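Local structure of bacterioferritin (Mycobacterium smegmatis str. MC2 155, 3BKN) at residues E18-N23 with R73-R78; Y25-K30 with L77-T82; P5-L10 with V106-K111. The protein probably stores iron, oxidising Fe(2+) to Fe(3+) with dioxygen and laying it down as mineral in the cavity of a 24-subunit, heme-carrying shell. All blocks are in the same frame, centred on the assembly; numbering follows the deposited sequence.

Contact 1 (E18-N23 with R73-R78); sequences ELTAIN and RLFSLR. With ZN (zinc ion), chain M; HEM (protoporphyrin IX containing Fe), chain T.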
loop_
_atom_site.group_PDB
_atom_site.type_symbol
_atom_site.label_atom_id
_atom_site.label_comp_id
_atom_site.label_asym_id
_atom_site.label_seq_id
_atom_site.Cartn_x
_atom_site.Cartn_y
_atom_site.Cartn_z
ATOM N N GLU A 18 -35.198 -36.818 7.107
ATOM C CA GLU A 18 -33.896 -36.183 6.991
ATOM C C GLU A 18 -32.772 -37.010 7.637
ATOM O O GLU A 18 -31.650 -37.088 7.093
ATOM C CB GLU A 18 -33.825 -34.769 7.562
ATOM C CG GLU A 18 -34.951 -33.915 7.272
ATOM C CD GLU A 18 -35.022 -33.442 5.849
ATOM O OE1 GLU A 18 -34.033 -33.526 5.103
ATOM O OE2 GLU A 18 -36.095 -32.935 5.488
ATOM N N LEU A 19 -33.016 -37.596 8.796
ATOM C CA LEU A 19 -31.918 -38.271 9.422
ATOM C C LEU A 19 -31.554 -39.455 8.576
ATOM O O LEU A 19 -30.385 -39.848 8.559
ATOM C CB LEU A 19 -32.221 -38.732 10.819
ATOM C CG LEU A 19 -32.514 -37.593 11.739
ATOM C CD1 LEU A 19 -33.168 -38.170 12.958
ATOM C CD2 LEU A 19 -31.276 -36.849 12.073
ATOM N N THR A 20 -32.540 -40.016 7.870
ATOM C CA THR A 20 -32.301 -41.170 7.016
ATOM C C THR A 20 -31.601 -40.725 5.775
ATOM O O THR A 20 -30.659 -41.386 5.348
ATOM C CB THR A 20 -33.585 -41.852 6.579
ATOM O OG1 THR A 20 -34.348 -42.251 7.728
ATOM C CG2 THR A 20 -33.244 -43.068 5.782
ATOM N N ALA A 21 -32.052 -39.620 5.186
ATOM C CA ALA A 21 -31.341 -39.053 4.035
ATOM C C ALA A 21 -29.869 -38.692 4.363
ATOM O O ALA A 21 -28.989 -38.952 3.564
ATOM C CB ALA A 21 -32.085 -37.881 3.410
ATOM N N ILE A 22 -29.576 -38.150 5.539
ATOM C CA ILE A 22 -28.176 -37.835 5.842
ATOM C C ILE A 22 -27.313 -39.087 5.660
ATOM O O ILE A 22 -26.291 -39.041 4.973
ATOM C CB ILE A 22 -27.986 -37.367 7.275
ATOM C CG1 ILE A 22 -28.639 -36.039 7.482
ATOM C CG2 ILE A 22 -26.477 -37.322 7.684
ATOM C CD1 ILE A 22 -28.928 -35.809 8.931
ATOM N N ASN A 23 -27.736 -40.188 6.286
ATOM C CA ASN A 23 -26.976 -41.409 6.269
ATOM C C ASN A 23 -26.910 -41.969 4.851
ATOM O O ASN A 23 -25.837 -42.379 4.385
ATOM C CB ASN A 23 -27.552 -42.390 7.280
ATOM C CG ASN A 23 -27.296 -41.943 8.748
ATOM O OD1 ASN A 23 -27.078 -40.744 9.022
ATOM N ND2 ASN A 23 -27.340 -42.898 9.687
ATOM N N ARG A 73 -34.977 -42.857 15.684
ATOM C CA ARG A 73 -35.610 -43.680 14.662
ATOM C C ARG A 73 -34.984 -43.359 13.337
ATOM O O ARG A 73 -34.751 -42.202 13.055
ATOM C CB ARG A 73 -37.096 -43.361 14.693
ATOM C CG ARG A 73 -37.969 -44.019 13.691
ATOM C CD ARG A 73 -39.405 -43.555 13.885
ATOM N NE ARG A 73 -40.286 -44.391 13.079
ATOM C CZ ARG A 73 -41.607 -44.340 13.140
ATOM N NH1 ARG A 73 -42.195 -43.483 13.979
ATOM N NH2 ARG A 73 -42.335 -45.151 12.376
ATOM N N LEU A 74 -34.660 -44.393 12.553
ATOM C CA LEU A 74 -34.271 -44.264 11.111
ATOM C C LEU A 74 -35.190 -45.102 10.229
ATOM O O LEU A 74 -35.677 -46.136 10.669
ATOM C CB LEU A 74 -32.853 -44.769 10.862
ATOM C CG LEU A 74 -31.617 -43.933 11.203
ATOM C CD1 LEU A 74 -30.382 -44.786 10.964
ATOM C CD2 LEU A 74 -31.542 -42.608 10.402
ATOM N N PHE A 75 -35.426 -44.678 8.989
ATOM C CA PHE A 75 -36.141 -45.538 8.045
ATOM C C PHE A 75 -35.135 -46.492 7.441
ATOM O O PHE A 75 -33.975 -46.475 7.822
ATOM C CB PHE A 75 -36.839 -44.731 6.962
ATOM C CG PHE A 75 -37.952 -43.846 7.464
ATOM C CD1 PHE A 75 -38.885 -44.316 8.413
ATOM C CD2 PHE A 75 -38.101 -42.537 6.945
ATOM C CE1 PHE A 75 -39.957 -43.507 8.866
ATOM C CE2 PHE A 75 -39.156 -41.699 7.376
ATOM C CZ PHE A 75 -40.101 -42.190 8.345
ATOM N N SER A 76 -35.565 -47.346 6.523
ATOM C CA SER A 76 -34.641 -48.290 5.874
ATOM C C SER A 76 -33.729 -47.637 4.874
ATOM O O SER A 76 -34.198 -47.035 3.926
ATOM C CB SER A 76 -35.411 -49.324 5.106
ATOM O OG SER A 76 -35.870 -50.273 6.021
ATOM N N LEU A 77 -32.427 -47.758 5.061
ATOM C CA LEU A 77 -31.499 -47.279 4.063
ATOM C C LEU A 77 -31.573 -48.122 2.799
ATOM O O LEU A 77 -31.646 -49.329 2.871
ATOM C CB LEU A 77 -30.090 -47.353 4.613
ATOM C CG LEU A 77 -29.848 -46.276 5.636
ATOM C CD1 LEU A 77 -28.685 -46.694 6.469
ATOM C CD2 LEU A 77 -29.532 -45.046 4.849
ATOM N N ARG A 78 -31.561 -47.487 1.641
ATOM C CA ARG A 78 -31.370 -48.196 0.381
ATOM C C ARG A 78 -29.972 -47.879 -0.066
ATOM O O ARG A 78 -29.648 -46.732 -0.408
ATOM C CB ARG A 78 -32.373 -47.730 -0.654
ATOM C CG ARG A 78 -33.763 -47.683 -0.084
ATOM C CD ARG A 78 -34.761 -46.984 -0.986
ATOM N NE ARG A 78 -35.874 -46.497 -0.168
ATOM C CZ ARG A 78 -37.104 -46.281 -0.611
ATOM N NH1 ARG A 78 -37.382 -46.502 -1.895
ATOM N NH2 ARG A 78 -38.042 -45.859 0.227
HETATM ZN ZN ZN M . -34.191 -32.685 3.343
HETATM C CHA HEM T . -21.171 -31.318 9.471
HETATM C CHB HEM T . -20.645 -36.130 8.956
HETATM C CHC HEM T . -24.967 -36.750 11.022
HETATM C CHD HEM T . -25.611 -31.944 11.406
HETATM C C1A HEM T . -20.572 -32.622 9.175
HETATM C C2A HEM T . -19.235 -32.743 8.608
HETATM C C3A HEM T . -19.091 -34.180 8.460
HETATM C C4A HEM T . -20.366 -34.699 8.956
HETATM C CMA HEM T . -17.932 -34.957 7.926
HETATM C CAA HEM T . -18.256 -31.655 8.278
HETATM C CBA HEM T . -18.286 -30.643 9.416
HETATM C CGA HEM T . -16.923 -30.363 10.004
HETATM O O1A HEM T . -16.429 -31.190 10.795
HETATM O O2A HEM T . -16.350 -29.300 9.694
HETATM C C1B HEM T . -21.840 -36.775 9.469
HETATM C C2B HEM T . -21.973 -38.232 9.494
HETATM C C3B HEM T . -23.272 -38.319 10.125
HETATM C C4B HEM T . -23.697 -37.039 10.378
HETATM C CMB HEM T . -21.035 -39.295 9.013
HETATM C CAB HEM T . -23.997 -39.566 10.424
HETATM C CBB HEM T . -25.171 -39.797 9.866
HETATM C C1C HEM T . -25.569 -35.474 11.362
HETATM C C2C HEM T . -26.881 -35.386 12.017
HETATM C C3C HEM T . -27.062 -33.961 12.136
HETATM C C4C HEM T . -25.847 -33.380 11.546
HETATM C CMC HEM T . -27.839 -36.434 12.475
HETATM C CAC HEM T . -28.257 -33.343 12.740
HETATM C CBC HEM T . -28.462 -32.069 12.574
HETATM C C1D HEM T . -24.416 -31.321 10.851
HETATM C C2D HEM T . -24.254 -29.881 10.821
HETATM C C3D HEM T . -22.923 -29.757 10.248
HETATM C C4D HEM T . -22.508 -31.042 10.026
HETATM C CMD HEM T . -25.228 -28.832 11.277
HETATM C CAD HEM T . -22.173 -28.500 9.941
HETATM C CBD HEM T . -23.119 -27.565 9.207
HETATM C CGD HEM T . -22.701 -27.339 7.780
HETATM O O1D HEM T . -23.508 -27.622 6.877
HETATM O O2D HEM T . -21.576 -26.865 7.558
HETATM N NA HEM T . -21.236 -33.770 9.369
HETATM N NB HEM T . -22.859 -36.091 10.003
HETATM N NC HEM T . -24.979 -34.309 11.091
HETATM N ND HEM T . -23.365 -32.007 10.392
HETATM FE FE HEM T . -23.118 -34.036 10.187
#
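The ring of Phe75 leans obliquely against Thr20, whose OG1 lies 3.8 Å from CD2 of the ring, while Thr16, Ser17 and Arg100 pack against the same side chain. The amide of Asn23 meets Leu74 at its nitrogen, ND2 standing 3.8 Å from Leu74 CD1; this same ND2 donates to Tyr71 O of a second subunit. The third flat group is the heme: Ile22 lies over one of its faces, with CD1 3.7 Å from C2C, whereas Leu19 CD2 meets the methyl CMC at its rim.

Across the contact a single hydrogen bond joins helix to loop. Phe75 N points almost straight at Thr20 OG1 (2.9 Å, 165°), which is placed for it beside the backbone N of its own residue (chi1 -57°) and also bonds Thr16 O. Leu74 CD2 settles 3.5 Å from Leu19 O, and Leu77 CD2 fits between Thr20 and Asn23.

Glu18, one turn before Ile22, takes no part in the loop contact and binds zinc through OE1 at 2.0 Å, with Glu51, His54 and Glu127 completing the site. Held by two bonds, Thr20 OG1 thus ties the loop to a helix whose zinc site, predicted to take iron, is consistent with the ferroxidase centre.

Contact 2 (Y25-K30 with L77-T82); sequences YFLHSK and LRVGQT
His28 reaches from its helix to the extended backbone at Arg78-Gly80. CB itself meets nothing across the contact; chi1 of -75° sets CG beside the backbone N and brings the ring to the loop. On one branch, CD2 comes to 4.1 Å from Gly80 N. On the other, ND1 hydrogen-bonds Asp90 OD2 on helix 83-110, and CE1 next to it lies 3.6 Å from Arg78 O. NE2, at the far end, meets two backbone groups. Arg78 O sits near the ring plane, 3.3 Å from NE2, but the bond is badly bent (126°). Gly80 N is 3.4 Å from NE2 along a nearly straight line (169°). Both bonds are weak, and NE2 would donate in the first and accept in the second, which makes them alternatives. Facing a carboxylate, ND1 probably carries a proton, which in a neutral ring would favour NE2 as acceptor from Gly80 N.

The loop met here is the long connection of the ferritin four-helix bundle, running from the end of helix 38-64 along the bundle to the start of helix 83-110. At its end Thr82 is the N-cap of that helix, its OG1 accepting from Glu85 N.

One residue earlier on helix 5-34, Leu27 extends CD2 crosswise onto the fork of Val79, touching CG2 at 3.9 Å and CG1 at 4.0 Å. Its first torsion, with CG opposite the backbone N, carries the branched end to Val79. The guanidinium group of Arg78 leads away from residues 25-30 to a salt bridge with Glu96.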
loop_
_atom_site.group_PDB
_atom_site.type_symbol
_atom_site.label_atom_id
_atom_site.label_comp_id
_atom_site.label_asym_id
_atom_site.label_seq_id
_atom_site.Cartn_x
_atom_site.Cartn_y
_atom_site.Cartn_z
ATOM N N TYR A 25 -27.249 -40.514 1.759
ATOM C CA TYR A 25 -26.347 -39.679 0.964
ATOM C C TYR A 25 -24.900 -39.771 1.422
ATOM O O TYR A 25 -23.996 -39.995 0.614
ATOM C CB TYR A 25 -26.761 -38.232 1.037
ATOM C CG TYR A 25 -27.937 -37.861 0.180
ATOM C CD1 TYR A 25 -27.839 -37.904 -1.226
ATOM C CD2 TYR A 25 -29.110 -37.411 0.740
ATOM C CE1 TYR A 25 -28.883 -37.547 -2.027
ATOM C CE2 TYR A 25 -30.184 -37.036 -0.054
ATOM C CZ TYR A 25 -30.066 -37.093 -1.440
ATOM O OH TYR A 25 -31.125 -36.701 -2.277
ATOM N N PHE A 26 -24.655 -39.627 2.719
ATOM C CA PHE A 26 -23.286 -39.610 3.156
ATOM C C PHE A 26 -22.576 -40.870 2.751
ATOM O O PHE A 26 -21.475 -40.793 2.199
ATOM C CB PHE A 26 -23.098 -39.309 4.647
ATOM C CG PHE A 26 -21.660 -38.962 5.002
ATOM C CD1 PHE A 26 -21.162 -37.673 4.777
ATOM C CD2 PHE A 26 -20.782 -39.937 5.486
ATOM C CE1 PHE A 26 -19.858 -37.378 5.054
ATOM C CE2 PHE A 26 -19.506 -39.624 5.766
ATOM C CZ PHE A 26 -19.052 -38.356 5.557
ATOM N N LEU A 27 -23.207 -42.016 2.996
ATOM C CA LEU A 27 -22.640 -43.328 2.633
ATOM C C LEU A 27 -22.501 -43.455 1.124
ATOM O O LEU A 27 -21.483 -43.948 0.662
ATOM C CB LEU A 27 -23.490 -44.471 3.171
ATOM C CG LEU A 27 -23.185 -45.936 2.835
ATOM C CD1 LEU A 27 -21.870 -46.413 3.410
ATOM C CD2 LEU A 27 -24.307 -46.766 3.430
ATOM N N HIS A 28 -23.487 -42.999 0.349
ATOM C CA HIS A 28 -23.343 -43.037 -1.099
ATOM C C HIS A 28 -22.096 -42.253 -1.528
ATOM O O HIS A 28 -21.302 -42.722 -2.346
ATOM C CB HIS A 28 -24.575 -42.508 -1.822
ATOM C CG HIS A 28 -25.731 -43.449 -1.819
ATOM N ND1 HIS A 28 -27.021 -43.032 -2.075
ATOM C CD2 HIS A 28 -25.799 -44.788 -1.596
ATOM C CE1 HIS A 28 -27.833 -44.081 -2.023
ATOM N NE2 HIS A 28 -27.116 -45.159 -1.731
ATOM N N SER A 29 -21.914 -41.061 -0.972
ATOM C CA SER A 29 -20.787 -40.224 -1.404
ATOM C C SER A 29 -19.468 -40.934 -1.080
ATOM O O SER A 29 -18.565 -40.943 -1.916
ATOM C CB SER A 29 -20.842 -38.819 -0.793
ATOM O OG SER A 29 -20.250 -38.823 0.492
ATOM N N LYS A 30 -19.358 -41.556 0.100
ATOM C CA LYS A 30 -18.141 -42.315 0.471
ATOM C C LYS A 30 -17.898 -43.483 -0.440
ATOM O O LYS A 30 -16.765 -43.730 -0.821
ATOM C CB LYS A 30 -18.249 -42.841 1.891
ATOM C CG LYS A 30 -18.026 -41.784 2.917
ATOM C CD LYS A 30 -16.798 -40.992 2.546
ATOM C CE LYS A 30 -16.233 -40.327 3.732
ATOM N NZ LYS A 30 -14.918 -39.692 3.438
ATOM N N LEU A 77 -32.427 -47.758 5.061
ATOM C CA LEU A 77 -31.499 -47.279 4.063
ATOM C C LEU A 77 -31.573 -48.122 2.799
ATOM O O LEU A 77 -31.646 -49.329 2.871
ATOM C CB LEU A 77 -30.090 -47.353 4.613
ATOM C CG LEU A 77 -29.848 -46.276 5.636
ATOM C CD1 LEU A 77 -28.685 -46.694 6.469
ATOM C CD2 LEU A 77 -29.532 -45.046 4.849
ATOM N N ARG A 78 -31.561 -47.487 1.641
ATOM C CA ARG A 78 -31.370 -48.196 0.381
ATOM C C ARG A 78 -29.972 -47.879 -0.066
ATOM O O ARG A 78 -29.648 -46.732 -0.408
ATOM C CB ARG A 78 -32.373 -47.730 -0.654
ATOM C CG ARG A 78 -33.763 -47.683 -0.084
ATOM C CD ARG A 78 -34.761 -46.984 -0.986
ATOM N NE ARG A 78 -35.874 -46.497 -0.168
ATOM C CZ ARG A 78 -37.104 -46.281 -0.611
ATOM N NH1 ARG A 78 -37.382 -46.502 -1.895
ATOM N NH2 ARG A 78 -38.042 -45.859 0.227
ATOM N N VAL A 79 -29.122 -48.881 0.000
ATOM C CA VAL A 79 -27.702 -48.688 -0.280
ATOM C C VAL A 79 -27.483 -49.233 -1.672
ATOM O O VAL A 79 -27.473 -50.444 -1.837
ATOM C CB VAL A 79 -26.824 -49.499 0.756
ATOM C CG1 VAL A 79 -25.336 -49.327 0.483
ATOM C CG2 VAL A 79 -27.182 -49.092 2.186
ATOM N N GLY A 80 -27.339 -48.384 -2.679
ATOM C CA GLY A 80 -27.175 -48.912 -4.036
ATOM C C GLY A 80 -25.788 -49.505 -4.277
ATOM O O GLY A 80 -24.802 -49.060 -3.674
ATOM N N GLN A 81 -25.687 -50.504 -5.152
ATOM C CA GLN A 81 -24.362 -51.042 -5.492
ATOM C C GLN A 81 -23.834 -50.555 -6.852
ATOM O O GLN A 81 -22.831 -51.044 -7.316
ATOM C CB GLN A 81 -24.281 -52.583 -5.418
ATOM C CG GLN A 81 -24.895 -53.247 -4.176
ATOM C CD GLN A 81 -24.289 -52.772 -2.829
ATOM O OE1 GLN A 81 -23.059 -52.829 -2.598
ATOM N NE2 GLN A 81 -25.163 -52.323 -1.933
ATOM N N THR A 82 -24.516 -49.601 -7.485
ATOM C CA THR A 82 -24.050 -48.972 -8.759
ATOM C C THR A 82 -24.464 -47.498 -8.729
ATOM O O THR A 82 -25.309 -47.110 -7.924
ATOM C CB THR A 82 -24.661 -49.645 -10.055
ATOM O OG1 THR A 82 -26.024 -49.230 -10.239
ATOM C CG2 THR A 82 -24.614 -51.165 -9.984
#

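Contact 3 (P5-L10 with V106-K111); sequences PDVLKL and VLCREK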
loop_
_atom_site.group_PDB
_atom_site.type_symbol
_atom_site.label_atom_id
_atom_site.label_comp_id
_atom_site.label_asym_id
_atom_site.label_seq_id
_atom_site.Cartn_x
_atom_site.Cartn_y
_atom_site.Cartn_z
ATOM N N PRO A 5 -50.355 -30.802 18.365
ATOM C CA PRO A 5 -49.797 -32.161 18.352
ATOM C C PRO A 5 -49.688 -32.843 16.951
ATOM O O PRO A 5 -48.765 -33.657 16.756
ATOM C CB PRO A 5 -50.693 -32.919 19.335
ATOM C CG PRO A 5 -51.967 -32.072 19.440
ATOM C CD PRO A 5 -51.524 -30.677 19.269
ATOM N N ASP A 6 -50.593 -32.520 16.009
ATOM C CA ASP A 6 -50.544 -33.090 14.662
ATOM C C ASP A 6 -49.395 -32.524 13.831
ATOM O O ASP A 6 -48.735 -33.241 13.090
ATOM C CB ASP A 6 -51.897 -32.932 13.985
ATOM C CG ASP A 6 -52.930 -33.951 14.528
ATOM O OD1 ASP A 6 -52.541 -35.149 14.644
ATOM O OD2 ASP A 6 -54.098 -33.581 14.851
ATOM N N VAL A 7 -49.133 -31.241 13.992
ATOM C CA VAL A 7 -47.984 -30.596 13.392
ATOM C C VAL A 7 -46.683 -31.191 13.910
ATOM O O VAL A 7 -45.751 -31.401 13.114
ATOM C CB VAL A 7 -48.015 -29.066 13.614
ATOM C CG1 VAL A 7 -46.663 -28.442 13.305
ATOM C CG2 VAL A 7 -49.145 -28.430 12.785
ATOM N N LEU A 8 -46.597 -31.469 15.218
ATOM C CA LEU A 8 -45.349 -32.005 15.782
ATOM C C LEU A 8 -45.150 -33.456 15.345
ATOM O O LEU A 8 -44.035 -33.854 15.078
ATOM C CB LEU A 8 -45.284 -31.869 17.289
ATOM C CG LEU A 8 -45.241 -30.438 17.831
ATOM C CD1 LEU A 8 -45.868 -30.384 19.212
ATOM C CD2 LEU A 8 -43.842 -29.817 17.827
ATOM N N LYS A 9 -46.234 -34.233 15.233
ATOM C CA LYS A 9 -46.155 -35.539 14.597
ATOM C C LYS A 9 -45.557 -35.422 13.213
ATOM O O LYS A 9 -44.680 -36.197 12.850
ATOM C CB LYS A 9 -47.512 -36.173 14.452
ATOM C CG LYS A 9 -47.942 -37.001 15.639
ATOM C CD LYS A 9 -49.347 -37.609 15.383
ATOM C CE LYS A 9 -50.230 -37.502 16.614
ATOM N NZ LYS A 9 -51.429 -38.370 16.472
ATOM N N LEU A 10 -46.034 -34.458 12.436
ATOM C CA LEU A 10 -45.557 -34.290 11.070
ATOM C C LEU A 10 -44.076 -33.858 11.033
ATOM O O LEU A 10 -43.262 -34.448 10.348
ATOM C CB LEU A 10 -46.458 -33.305 10.321
ATOM C CG LEU A 10 -45.927 -32.832 8.976
ATOM C CD1 LEU A 10 -45.967 -33.921 7.883
ATOM C CD2 LEU A 10 -46.785 -31.660 8.582
ATOM N N VAL A 106 -50.428 -28.197 3.714
ATOM C CA VAL A 106 -51.852 -27.874 3.826
ATOM C C VAL A 106 -52.339 -28.115 5.247
ATOM O O VAL A 106 -53.104 -27.318 5.769
ATOM C CB VAL A 106 -52.761 -28.590 2.795
ATOM C CG1 VAL A 106 -54.238 -28.227 3.037
ATOM C CG2 VAL A 106 -52.361 -28.202 1.393
ATOM N N LEU A 107 -51.880 -29.183 5.881
ATOM C CA LEU A 107 -52.288 -29.457 7.266
ATOM C C LEU A 107 -51.826 -28.399 8.266
ATOM O O LEU A 107 -52.621 -27.950 9.107
ATOM C CB LEU A 107 -51.851 -30.842 7.707
ATOM C CG LEU A 107 -52.255 -31.302 9.101
ATOM C CD1 LEU A 107 -52.887 -32.668 9.010
ATOM C CD2 LEU A 107 -51.009 -31.324 10.012
ATOM N N CYS A 108 -50.553 -28.006 8.196
ATOM C CA CYS A 108 -50.064 -26.908 9.025
ATOM C C CYS A 108 -50.878 -25.628 8.906
ATOM O O CYS A 108 -51.147 -24.977 9.888
ATOM C CB CYS A 108 -48.634 -26.586 8.660
ATOM S SG CYS A 108 -47.474 -27.820 9.172
ATOM N N ARG A 109 -51.254 -25.257 7.697
ATOM C CA ARG A 109 -51.962 -24.014 7.484
ATOM C C ARG A 109 -53.385 -24.100 7.975
ATOM O O ARG A 109 -53.903 -23.087 8.433
ATOM C CB ARG A 109 -51.880 -23.565 6.025
ATOM C CG ARG A 109 -50.552 -22.925 5.715
ATOM C CD ARG A 109 -50.382 -22.599 4.258
ATOM N NE ARG A 109 -49.062 -22.040 3.930
ATOM C CZ ARG A 109 -48.695 -20.792 4.243
ATOM N NH1 ARG A 109 -49.521 -20.005 4.930
ATOM N NH2 ARG A 109 -47.498 -20.335 3.892
ATOM N N GLU A 110 -54.003 -25.292 7.904
ATOM C CA GLU A 110 -55.348 -25.521 8.426
ATOM C C GLU A 110 -55.278 -25.399 9.949
ATOM O O GLU A 110 -56.107 -24.769 10.566
ATOM C CB GLU A 110 -55.896 -26.875 7.904
ATOM C CG GLU A 110 -57.266 -27.392 8.440
ATOM C CD GLU A 110 -57.447 -28.941 8.243
ATOM O OE1 GLU A 110 -56.451 -29.715 8.339
ATOM O OE2 GLU A 110 -58.597 -29.401 7.992
ATOM N N LYS A 111 -54.234 -25.967 10.522
ATOM C CA LYS A 111 -53.948 -25.878 11.938
ATOM C C LYS A 111 -53.553 -24.494 12.358
ATOM O O LYS A 111 -53.351 -24.245 13.547
ATOM C CB LYS A 111 -52.817 -26.843 12.292
ATOM C CG LYS A 111 -53.239 -28.304 12.234
ATOM C CD LYS A 111 -54.480 -28.612 13.084
ATOM C CE LYS A 111 -55.311 -29.541 12.252
ATOM N NZ LYS A 111 -56.268 -30.341 13.001
#
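Two first torsions bring Leu10 and Cys108 together: in Leu10, chi1 of 169° extends CG opposite the backbone N, and in Cys108, chi1 of -71° sets SG beside the backbone N. The sulfur then lies 3.9 Å from Leu10 CD2 and 4.0 Å from Val7 CG2, touching one branch of each residue along the inner side of helix 5-34. The same Val7 methyl packs 4.0 Å from Lys111 CB, as the two side chains slide past each other in opposite directions.

Leu107 adds a looser apolar touch, its CD2 standing 4.5 Å from Leu10 CD2 and also close to Val7 and Asp6. At the outer margin, the bent chain of Lys111 brings NZ to 4.3 Å from Asp6 OD2. This is too far for a salt bridge, although the opposite charges probably attract. No hydrogen bond crosses between the segments, and the contact rests on side-chain packing.

Helix 114-144 backs the cluster, with Ala117 against Cys108, Leu120 against Leu10 and Ser116 against Val7. Arg109 points away from helix 5-34 and forms salt bridges with Glu121 of its own chain and Glu121 of a neighbouring subunit. The helical segments run antiparallel, 9.9 Å apart at closest approach with 157° between their directions, as neighbouring helices do in the four-helix bundle of the ferritin fold.

Overall arrangement
All three contacts draw on helix 5-34 and follow it from its first turns (contact 3) through its middle (contact 1) toward its far end (contact 2). Contacts 1 and 2 have centres about 11 Å apart and share Leu77 and Arg78, so one continuous loop is held along successive turns of the helix; both also touch the second subunit. Contact 3 lies on the opposite side of the chain's centre from contact 2, about 32 Å away between centres, and joins the helix to the end of helix 83-110. Along the chain, both loop contacts fall between the two segments of contact 3. Helix 5-34 thus spans bundle end, metal and heme sites, and subunit interface.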